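Local coordinates for LPXTG cell wall surface protein (Streptococcus gordonii, PDB 4IGB) that is a peptidoglycan-anchored surface protein whose N-terminal region, made of the N1 and N2 domains, probably serves in adhesion, at residues B[67-72]-B[140-145]; B[300-305]-B[430-435]; B[347-352]-B[390-395]. All coordinates share one frame; numbering follows the deposited sequence.

Interaction 1: B[67-72]-B[140-145]; sequences GEMENF and SISELW
Strands 68-72 and 140-142 run antiparallel, 4.7 Å apart at their closest, and Glu70 and Ile141 form a hydrogen-bonded pair: Glu70 N to Ile141 O is 2.9 Å and the return bond, Ile141 N to Glu70 O, 2.8 Å. The pair belongs to the six-stranded antiparallel sheet of the N-terminal domain and illustrates how such a pairing can run out: direct bonds give way to a water bridge where the chains part. Side chains alternate between the faces. On one, Met69 lies along strand 140-142: with CG anti to the backbone N (chi1 165°) its sulfur passes Ser140, and a bend at chi3 brings CE to 3.7 Å from Ser140 OG, near Ser142 OG as well. Leu144 CD1 closes on the same methyl, while its other branch, CD2, packs against Gly67 N. On this face too, the amide of Asn71 sets ND2 against Ser140 CB at 3.3 Å and hydrogen-bonds to Glu137. The opposite face carries Glu70, whose carboxylate turns away to Gln49, and Ile141, which reaches the Phe94 side chain of strand 84-100. Beyond the paired residues the chain 140-145 curls in an ST turn, Leu144 N donating to Ser142 OG. Here a water takes over the linkage, donating to Glu68 O at 2.7 Å and accepting from Glu143 N at 2.8 Å.

Interaction 2: B[300-305]-B[430-435]; sequences PAEIPA and ALLYEK
Ile303 and Leu431 form the apolar centre, lying side by side and pointing the same way, with Leu431 CD2 fitted against Ile303 CG1 at 3.5 Å and about as near to CD1. Ile303 CG1 sits between its backbone N and carbonyl carbon (chi1 54°), which lays this branch alongside the leucine methyl. Further along, Ala305 points its methyl toward the other segment and places CB over one face of the Tyr433 ring, 3.7 Å from the centroid and 14° off the ring normal, a well-centred CH-pi contact. The same CB also packs on Leu431 CB.

Behind these side chains runs a parallel strand pairing, Glu302 to Ala430, Ile303 to Leu431 and Pro304 to Leu432. It joins strand 295-304, the first of the N2 sheet in chain order, to strand 427-432, the last, in a domain whose family belongs to the adhesin clan. As in parallel sheets generally, the bonds of one residue go to two different partners: Ile303 N donates to Ala430 O at 3.0 Å, while Ile303 O accepts from Leu432 N at 2.7 Å. Ala430 N to Ala301 O and Ala305 N to Leu432 O extend the pattern at the two ends.

The other face is more open to solvent. There Glu302 and Leu432 cross obliquely, and Leu432 CD2 meets Glu302 CG at 3.4 Å, before the glutamate chain bends at chi2 and leads its carboxylate away. Outside the pair, Pro300 O accepts from Thr429 OG1, and Leu431 N, facing away from strand 302-304, donates to the carboxylate of Glu407.

Interaction 3: B[347-352]-B[390-395]; sequences ELKVES and IITYKT
Leu348 and Tyr393 lie side by side on one face of an antiparallel strand pair, Leu348 CD2 approaching the ring obliquely at 3.7 Å from Tyr393 CE1. The leucine divides its two branches between neighbours: CD2 goes to the tyrosine and CD1 to Ile391 CG2. That same Ile391 methyl rests over one face of the Tyr393 ring, offset toward the rim, and the three side chains pack as one apolar cluster. Val350 continues the row, its CG1 alongside Ile391 CG1 at 4.2 Å.

The other face shows how the same alternation yields a polar surface. Glu347 and Lys394 run alongside each other, extended beyond CG, with Glu347 CG lying 3.9 Å from Lys394 CD; their charged ends, Glu347 OE2 and Lys394 NZ, stay 4.0 Å apart, beyond a salt bridge. Lys349 likewise lays its chain beside Thr392. Thr392 OG1, anti to the carbonyl carbon (chi1 -55°), lies 2.6 Å from a water; the same water is also within hydrogen-bonding distance of Glu351 OE1 and Ile390 O.

The backbones, with axes 163° apart, hold this register by reciprocal bonds, as between Lys349 and Thr392, where each N donates to the other's O; only Glu347 N to Lys394 O is weak.

Such alternation is expected of a strand pair at the surface of a beta sandwich: the apolar face turns inward, Leu348 and Ile391 packing on Val374 of strand 371-376 and Leu348 on Ile365 of strand 363-368. In the mixed N2 sheet, strand 389-397 also bonds to strand 310-317, through Ile391 with Ala315.

Overall arrangement
The three contacts come from two domains of an elongated chain. Interaction 1 comes first in sequence and lies in the six-stranded antiparallel sheet of the N-terminal domain; interactions 2 and 3 belong to the mixed sheet of N2. Their centres are about 23 Å apart, whereas interaction 1 lies about 58 Å from interaction 2 and 51 Å from interaction 3, which is across the chain's centre from it. Within N2, segments 347-352 and 390-395 both fall between 300-305 and 430-435, and strand 310-317 connects the two sites by pairing with both 295-304 and 389-397. Each domain is thus built from its own strand pairings, consistent with an extended, modular surface protein.

Interaction 1: B[67-72]-B[140-145]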
loop_
_atom_site.group_PDB
_atom_site.type_symbol
_atom_site.label_atom_id
_atom_site.label_comp_id
_atom_site.label_asym_id
_atom_site.label_seq_id
_atom_site.Cartn_x
_atom_site.Cartn_y
_atom_site.Cartn_z
ATOM N N GLY B 67 23.217 -8.104 -7.498
ATOM C CA GLY B 67 24.429 -7.332 -7.710
ATOM C C GLY B 67 24.703 -6.236 -6.687
ATOM O O GLY B 67 25.672 -6.334 -5.943
ATOM N N GLU B 68 23.883 -5.186 -6.651
ATOM C CA GLU B 68 24.201 -4.012 -5.816
ATOM C C GLU B 68 23.217 -3.791 -4.664
ATOM O O GLU B 68 22.002 -3.932 -4.813
ATOM C CB GLU B 68 24.341 -2.740 -6.663
ATOM C CG GLU B 68 25.371 -2.842 -7.799
ATOM C CD GLU B 68 26.800 -3.026 -7.323
ATOM O OE1 GLU B 68 27.169 -2.492 -6.265
ATOM O OE2 GLU B 68 27.583 -3.695 -8.026
ATOM N N MET B 69 23.764 -3.448 -3.506
ATOM C CA MET B 69 22.975 -3.360 -2.287
ATOM C C MET B 69 23.388 -2.144 -1.473
ATOM O O MET B 69 24.564 -1.771 -1.436
ATOM C CB MET B 69 23.185 -4.618 -1.437
ATOM C CG MET B 69 22.709 -4.494 0.006
ATOM S SD MET B 69 22.984 -5.994 0.976
ATOM C CE MET B 69 21.683 -7.046 0.329
ATOM N N GLU B 70 22.414 -1.527 -0.820
ATOM C CA GLU B 70 22.725 -0.534 0.192
ATOM C C GLU B 70 22.360 -1.138 1.528
ATOM O O GLU B 70 21.205 -1.515 1.759
ATOM C CB GLU B 70 21.986 0.781 -0.062
ATOM C CG GLU B 70 22.477 1.943 0.835
ATOM C CD GLU B 70 23.834 2.494 0.427
ATOM O OE1 GLU B 70 24.343 2.136 -0.657
ATOM O OE2 GLU B 70 24.395 3.304 1.194
ATOM N N ASN B 71 23.354 -1.237 2.404
ATOM C CA ASN B 71 23.210 -1.977 3.651
ATOM C C ASN B 71 23.250 -1.088 4.871
ATOM O O ASN B 71 23.985 -0.104 4.903
ATOM C CB ASN B 71 24.314 -3.026 3.795
ATOM C CG ASN B 71 23.948 -4.106 4.784
ATOM O OD1 ASN B 71 24.806 -4.579 5.526
ATOM N ND2 ASN B 71 22.676 -4.501 4.814
ATOM N N PHE B 72 22.486 -1.462 5.891
ATOM C CA PHE B 72 22.415 -0.669 7.112
ATOM C C PHE B 72 22.545 -1.554 8.335
ATOM O O PHE B 72 21.783 -2.520 8.517
ATOM C CB PHE B 72 21.093 0.099 7.184
ATOM C CG PHE B 72 20.888 1.078 6.068
ATOM C CD1 PHE B 72 20.444 0.650 4.825
ATOM C CD2 PHE B 72 21.110 2.437 6.270
ATOM C CE1 PHE B 72 20.225 1.564 3.803
ATOM C CE2 PHE B 72 20.917 3.345 5.248
ATOM C CZ PHE B 72 20.468 2.910 4.012
ATOM N N SER B 140 18.329 -3.602 4.545
ATOM C CA SER B 140 19.068 -3.409 3.302
ATOM C C SER B 140 18.104 -3.126 2.180
ATOM O O SER B 140 16.910 -3.457 2.260
ATOM C CB SER B 140 19.944 -4.631 2.952
ATOM O OG SER B 140 19.143 -5.758 2.621
ATOM N N ILE B 141 18.635 -2.501 1.137
ATOM C CA ILE B 141 17.899 -2.257 -0.091
ATOM C C ILE B 141 18.652 -2.917 -1.242
ATOM O O ILE B 141 19.830 -2.646 -1.455
ATOM C CB ILE B 141 17.792 -0.754 -0.365
ATOM C CG1 ILE B 141 17.133 -0.056 0.824
ATOM C CG2 ILE B 141 17.027 -0.494 -1.661
ATOM C CD1 ILE B 141 17.079 1.458 0.688
ATOM N N SER B 142 17.977 -3.786 -1.977
ATOM C CA SER B 142 18.593 -4.458 -3.114
ATOM C C SER B 142 17.536 -5.187 -3.898
ATOM O O SER B 142 16.393 -5.326 -3.456
ATOM C CB SER B 142 19.594 -5.505 -2.645
ATOM O OG SER B 142 18.897 -6.673 -2.240
ATOM N N GLU B 143 17.924 -5.691 -5.062
ATOM C CA GLU B 143 17.023 -6.564 -5.785
ATOM C C GLU B 143 17.578 -7.979 -5.880
ATOM O O GLU B 143 17.327 -8.678 -6.846
ATOM C CB GLU B 143 16.654 -5.967 -7.146
ATOM C CG GLU B 143 15.830 -4.689 -7.012
ATOM C CD GLU B 143 15.516 -4.024 -8.343
ATOM O OE1 GLU B 143 14.334 -3.763 -8.610
ATOM O OE2 GLU B 143 16.451 -3.736 -9.114
ATOM N N LEU B 144 18.320 -8.406 -4.862
ATOM C CA LEU B 144 18.822 -9.784 -4.829
ATOM C C LEU B 144 17.691 -10.810 -4.882
ATOM O O LEU B 144 17.849 -11.873 -5.477
ATOM C CB LEU B 144 19.629 -10.076 -3.561
ATOM C CG LEU B 144 20.920 -9.351 -3.201
ATOM C CD1 LEU B 144 21.723 -10.234 -2.249
ATOM C CD2 LEU B 144 21.724 -8.993 -4.442
ATOM N N TRP B 145 16.570 -10.498 -4.232
ATOM C CA TRP B 145 15.505 -11.467 -3.995
ATOM C C TRP B 145 14.265 -11.174 -4.832
ATOM O O TRP B 145 13.719 -12.071 -5.471
ATOM C CB TRP B 145 15.154 -11.492 -2.506
ATOM C CG TRP B 145 16.379 -11.558 -1.652
ATOM C CD1 TRP B 145 16.786 -10.645 -0.719
ATOM C CD2 TRP B 145 17.375 -12.584 -1.670
ATOM N NE1 TRP B 145 17.974 -11.049 -0.148
ATOM C CE2 TRP B 145 18.357 -12.237 -0.717
ATOM C CE3 TRP B 145 17.534 -13.766 -2.400
ATOM C CZ2 TRP B 145 19.478 -13.031 -0.471
ATOM C CZ3 TRP B 145 18.658 -14.555 -2.157
ATOM C CH2 TRP B 145 19.612 -14.180 -1.202
HETATM O O HOH W 1 20.294 -5.183 -6.462
#

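Interaction 2: B[300-305]-B[430-435]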
loop_
_atom_site.group_PDB
_atom_site.type_symbol
_atom_site.label_atom_id
_atom_site.label_comp_id
_atom_site.label_asym_id
_atom_site.label_seq_id
_atom_site.Cartn_x
_atom_site.Cartn_y
_atom_site.Cartn_z
ATOM N N PRO B 300 -21.337 20.490 -24.571
ATOM C CA PRO B 300 -20.274 20.847 -25.513
ATOM C C PRO B 300 -18.992 21.393 -24.885
ATOM O O PRO B 300 -18.892 21.575 -23.673
ATOM C CB PRO B 300 -20.930 21.961 -26.331
ATOM C CG PRO B 300 -21.757 22.680 -25.320
ATOM C CD PRO B 300 -22.240 21.629 -24.331
ATOM N N ALA B 301 -18.013 21.663 -25.744
ATOM C CA ALA B 301 -16.720 22.194 -25.322
ATOM C C ALA B 301 -16.827 23.662 -24.946
ATOM O O ALA B 301 -15.979 24.197 -24.235
ATOM C CB ALA B 301 -15.691 22.014 -26.425
ATOM N N GLU B 302 -17.875 24.311 -25.435
ATOM C CA GLU B 302 -18.050 25.732 -25.208
ATOM C C GLU B 302 -19.520 26.093 -25.307
ATOM O O GLU B 302 -20.281 25.464 -26.035
ATOM C CB GLU B 302 -17.212 26.551 -26.204
ATOM C CG GLU B 302 -17.897 26.874 -27.532
ATOM C CD GLU B 302 -17.886 25.723 -28.544
ATOM O OE1 GLU B 302 -17.684 24.550 -28.146
ATOM O OE2 GLU B 302 -18.084 26.004 -29.751
ATOM N N ILE B 303 -19.917 27.099 -24.545
ATOM C CA ILE B 303 -21.282 27.588 -24.569
ATOM C C ILE B 303 -21.276 29.097 -24.392
ATOM O O ILE B 303 -20.317 29.661 -23.854
ATOM C CB ILE B 303 -22.104 27.014 -23.410
ATOM C CG1 ILE B 303 -21.381 27.291 -22.093
ATOM C CG2 ILE B 303 -22.344 25.531 -23.593
ATOM C CD1 ILE B 303 -22.247 27.149 -20.875
ATOM N N PRO B 304 -22.348 29.760 -24.851
ATOM C CA PRO B 304 -22.587 31.149 -24.464
ATOM C C PRO B 304 -22.781 31.233 -22.957
ATOM O O PRO B 304 -23.393 30.348 -22.353
ATOM C CB PRO B 304 -23.901 31.492 -25.172
ATOM C CG PRO B 304 -24.535 30.171 -25.489
ATOM C CD PRO B 304 -23.387 29.256 -25.765
ATOM N N ALA B 305 -22.258 32.295 -22.361
ATOM C CA ALA B 305 -22.372 32.513 -20.929
ATOM C C ALA B 305 -23.784 32.954 -20.575
ATOM O O ALA B 305 -23.987 34.045 -20.038
ATOM C CB ALA B 305 -21.357 33.558 -20.476
ATOM N N ALA B 430 -15.760 25.959 -21.996
ATOM C CA ALA B 430 -15.417 27.376 -22.083
ATOM C C ALA B 430 -16.667 28.238 -22.183
ATOM O O ALA B 430 -17.659 27.843 -22.795
ATOM C CB ALA B 430 -14.512 27.624 -23.276
ATOM N N LEU B 431 -16.611 29.424 -21.588
ATOM C CA LEU B 431 -17.738 30.348 -21.621
ATOM C C LEU B 431 -17.547 31.417 -22.693
ATOM O O LEU B 431 -16.473 32.007 -22.810
ATOM C CB LEU B 431 -17.934 31.003 -20.254
ATOM C CG LEU B 431 -18.497 30.103 -19.152
ATOM C CD1 LEU B 431 -19.008 30.936 -17.988
ATOM C CD2 LEU B 431 -19.596 29.209 -19.700
ATOM N N LEU B 432 -18.595 31.658 -23.472
ATOM C CA LEU B 432 -18.553 32.658 -24.532
ATOM C C LEU B 432 -19.436 33.852 -24.188
ATOM O O LEU B 432 -20.624 33.695 -23.908
ATOM C CB LEU B 432 -19.001 32.047 -25.861
ATOM C CG LEU B 432 -17.901 31.520 -26.782
ATOM C CD1 LEU B 432 -16.613 31.296 -26.008
ATOM C CD2 LEU B 432 -18.347 30.240 -27.470
ATOM N N TYR B 433 -18.850 35.043 -24.211
ATOM C CA TYR B 433 -19.586 36.264 -23.906
ATOM C C TYR B 433 -19.923 37.036 -25.178
ATOM O O TYR B 433 -19.032 37.429 -25.930
ATOM C CB TYR B 433 -18.785 37.146 -22.948
ATOM C CG TYR B 433 -18.872 36.712 -21.503
ATOM C CD1 TYR B 433 -19.933 37.110 -20.701
ATOM C CD2 TYR B 433 -17.894 35.902 -20.941
ATOM C CE1 TYR B 433 -20.018 36.714 -19.381
ATOM C CE2 TYR B 433 -17.970 35.503 -19.620
ATOM C CZ TYR B 433 -19.034 35.912 -18.846
ATOM O OH TYR B 433 -19.116 35.516 -17.531
ATOM N N GLU B 434 -21.214 37.248 -25.412
ATOM C CA GLU B 434 -21.673 37.953 -26.602
ATOM C C GLU B 434 -23.027 38.612 -26.369
ATOM O O GLU B 434 -23.701 38.336 -25.379
ATOM C CB GLU B 434 -21.763 36.991 -27.789
ATOM C CG GLU B 434 -20.423 36.635 -28.406
ATOM C CD GLU B 434 -20.361 35.193 -28.870
ATOM O OE1 GLU B 434 -21.433 34.574 -29.036
ATOM O OE2 GLU B 434 -19.241 34.678 -29.065
ATOM N N LYS B 435 -23.420 39.486 -27.290
ATOM C CA LYS B 435 -24.706 40.166 -27.199
ATOM C C LYS B 435 -24.536 41.676 -27.085
ATOM O O LYS B 435 -25.442 42.439 -27.418
ATOM C CB LYS B 435 -25.510 39.634 -26.012
ATOM C CG LYS B 435 -26.428 38.476 -26.359
ATOM C CD LYS B 435 -25.951 37.753 -27.607
ATOM C CE LYS B 435 -27.082 36.980 -28.265
ATOM N NZ LYS B 435 -26.829 36.750 -29.715
#

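Interaction 3: B[347-352]-B[390-395]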
loop_
_atom_site.group_PDB
_atom_site.type_symbol
_atom_site.label_atom_id
_atom_site.label_comp_id
_atom_site.label_asym_id
_atom_site.label_seq_id
_atom_site.Cartn_x
_atom_site.Cartn_y
_atom_site.Cartn_z
ATOM N N GLU B 347 -30.807 15.348 -14.491
ATOM C CA GLU B 347 -31.057 13.921 -14.300
ATOM C C GLU B 347 -29.869 13.168 -14.847
ATOM O O GLU B 347 -28.978 13.771 -15.440
ATOM C CB GLU B 347 -32.299 13.499 -15.078
ATOM C CG GLU B 347 -32.146 13.786 -16.556
ATOM C CD GLU B 347 -33.386 13.454 -17.363
ATOM O OE1 GLU B 347 -34.361 14.221 -17.294
ATOM O OE2 GLU B 347 -33.381 12.435 -18.076
ATOM N N LEU B 348 -29.859 11.852 -14.664
ATOM C CA LEU B 348 -28.786 11.020 -15.208
ATOM C C LEU B 348 -29.291 9.627 -15.554
ATOM O O LEU B 348 -30.328 9.194 -15.052
ATOM C CB LEU B 348 -27.641 10.891 -14.197
ATOM C CG LEU B 348 -27.983 10.139 -12.914
ATOM C CD1 LEU B 348 -27.981 8.630 -13.139
ATOM C CD2 LEU B 348 -26.988 10.495 -11.825
ATOM N N LYS B 349 -28.523 8.909 -16.365
ATOM C CA LYS B 349 -28.820 7.513 -16.654
ATOM C C LYS B 349 -27.536 6.695 -16.526
ATOM O O LYS B 349 -26.432 7.225 -16.676
ATOM C CB LYS B 349 -29.431 7.350 -18.058
ATOM C CG LYS B 349 -28.448 7.553 -19.200
ATOM C CD LYS B 349 -29.070 7.249 -20.573
ATOM C CE LYS B 349 -28.163 7.752 -21.708
ATOM N NZ LYS B 349 -28.787 7.630 -23.078
ATOM N N VAL B 350 -27.694 5.410 -16.248
ATOM C CA VAL B 350 -26.569 4.516 -16.014
ATOM C C VAL B 350 -26.696 3.315 -16.942
ATOM O O VAL B 350 -27.743 2.673 -16.977
ATOM C CB VAL B 350 -26.577 4.001 -14.564
ATOM C CG1 VAL B 350 -25.338 3.168 -14.281
ATOM C CG2 VAL B 350 -26.703 5.175 -13.563
ATOM N N GLU B 351 -25.644 3.029 -17.704
ATOM C CA GLU B 351 -25.649 1.912 -18.649
ATOM C C GLU B 351 -24.430 1.043 -18.416
ATOM O O GLU B 351 -23.388 1.531 -17.984
ATOM C CB GLU B 351 -25.558 2.417 -20.089
ATOM C CG GLU B 351 -26.638 3.396 -20.510
ATOM C CD GLU B 351 -26.332 4.058 -21.840
ATOM O OE1 GLU B 351 -25.376 4.863 -21.901
ATOM O OE2 GLU B 351 -27.044 3.775 -22.827
ATOM N N SER B 352 -24.558 -0.240 -18.734
ATOM C CA SER B 352 -23.426 -1.152 -18.717
ATOM C C SER B 352 -23.726 -2.351 -19.612
ATOM O O SER B 352 -24.799 -2.944 -19.527
ATOM C CB SER B 352 -23.138 -1.631 -17.300
ATOM O OG SER B 352 -21.933 -2.375 -17.268
ATOM N N ILE B 390 -21.406 3.204 -17.382
ATOM C CA ILE B 390 -21.418 4.484 -18.074
ATOM C C ILE B 390 -22.515 5.341 -17.486
ATOM O O ILE B 390 -23.685 4.956 -17.509
ATOM C CB ILE B 390 -21.749 4.324 -19.570
ATOM C CG1 ILE B 390 -21.010 3.129 -20.177
ATOM C CG2 ILE B 390 -21.476 5.603 -20.330
ATOM C CD1 ILE B 390 -19.545 3.202 -20.039
ATOM N N ILE B 391 -22.156 6.511 -16.971
ATOM C CA ILE B 391 -23.167 7.387 -16.397
ATOM C C ILE B 391 -23.219 8.675 -17.180
ATOM O O ILE B 391 -22.198 9.341 -17.370
ATOM C CB ILE B 391 -22.886 7.714 -14.928
ATOM C CG1 ILE B 391 -22.732 6.430 -14.118
ATOM C CG2 ILE B 391 -23.969 8.625 -14.373
ATOM C CD1 ILE B 391 -22.397 6.676 -12.689
ATOM N N THR B 392 -24.417 9.025 -17.634
ATOM C CA THR B 392 -24.596 10.255 -18.386
ATOM C C THR B 392 -25.402 11.264 -17.569
ATOM O O THR B 392 -26.546 11.008 -17.223
ATOM C CB THR B 392 -25.277 9.956 -19.732
ATOM O OG1 THR B 392 -24.503 8.964 -20.416
ATOM C CG2 THR B 392 -25.346 11.207 -20.587
ATOM N N TYR B 393 -24.789 12.405 -17.260
ATOM C CA TYR B 393 -25.427 13.425 -16.433
ATOM C C TYR B 393 -25.884 14.598 -17.277
ATOM O O TYR B 393 -25.079 15.238 -17.959
ATOM C CB TYR B 393 -24.450 13.969 -15.392
ATOM C CG TYR B 393 -23.727 12.936 -14.543
ATOM C CD1 TYR B 393 -24.198 12.590 -13.285
ATOM C CD2 TYR B 393 -22.540 12.352 -14.980
ATOM C CE1 TYR B 393 -23.519 11.685 -12.492
ATOM C CE2 TYR B 393 -21.853 11.438 -14.185
ATOM C CZ TYR B 393 -22.348 11.111 -12.947
ATOM O OH TYR B 393 -21.676 10.207 -12.151
ATOM N N LYS B 394 -27.172 14.892 -17.223
ATOM C CA LYS B 394 -27.701 16.068 -17.883
ATOM C C LYS B 394 -27.742 17.228 -16.894
ATOM O O LYS B 394 -28.333 17.114 -15.820
ATOM C CB LYS B 394 -29.112 15.786 -18.415
ATOM C CG LYS B 394 -29.163 14.818 -19.589
ATOM C CD LYS B 394 -30.603 14.607 -20.063
ATOM C CE LYS B 394 -30.665 13.760 -21.330
ATOM N NZ LYS B 394 -32.068 13.476 -21.754
ATOM N N THR B 395 -27.096 18.334 -17.251
ATOM C CA THR B 395 -27.209 19.566 -16.476
ATOM C C THR B 395 -27.515 20.729 -17.416
ATOM O O THR B 395 -27.495 20.573 -18.645
ATOM C CB THR B 395 -25.908 19.904 -15.713
ATOM O OG1 THR B 395 -24.909 20.335 -16.641
ATOM C CG2 THR B 395 -25.393 18.708 -14.943
HETATM O O HOH W 2 -25.198 6.605 -19.537
#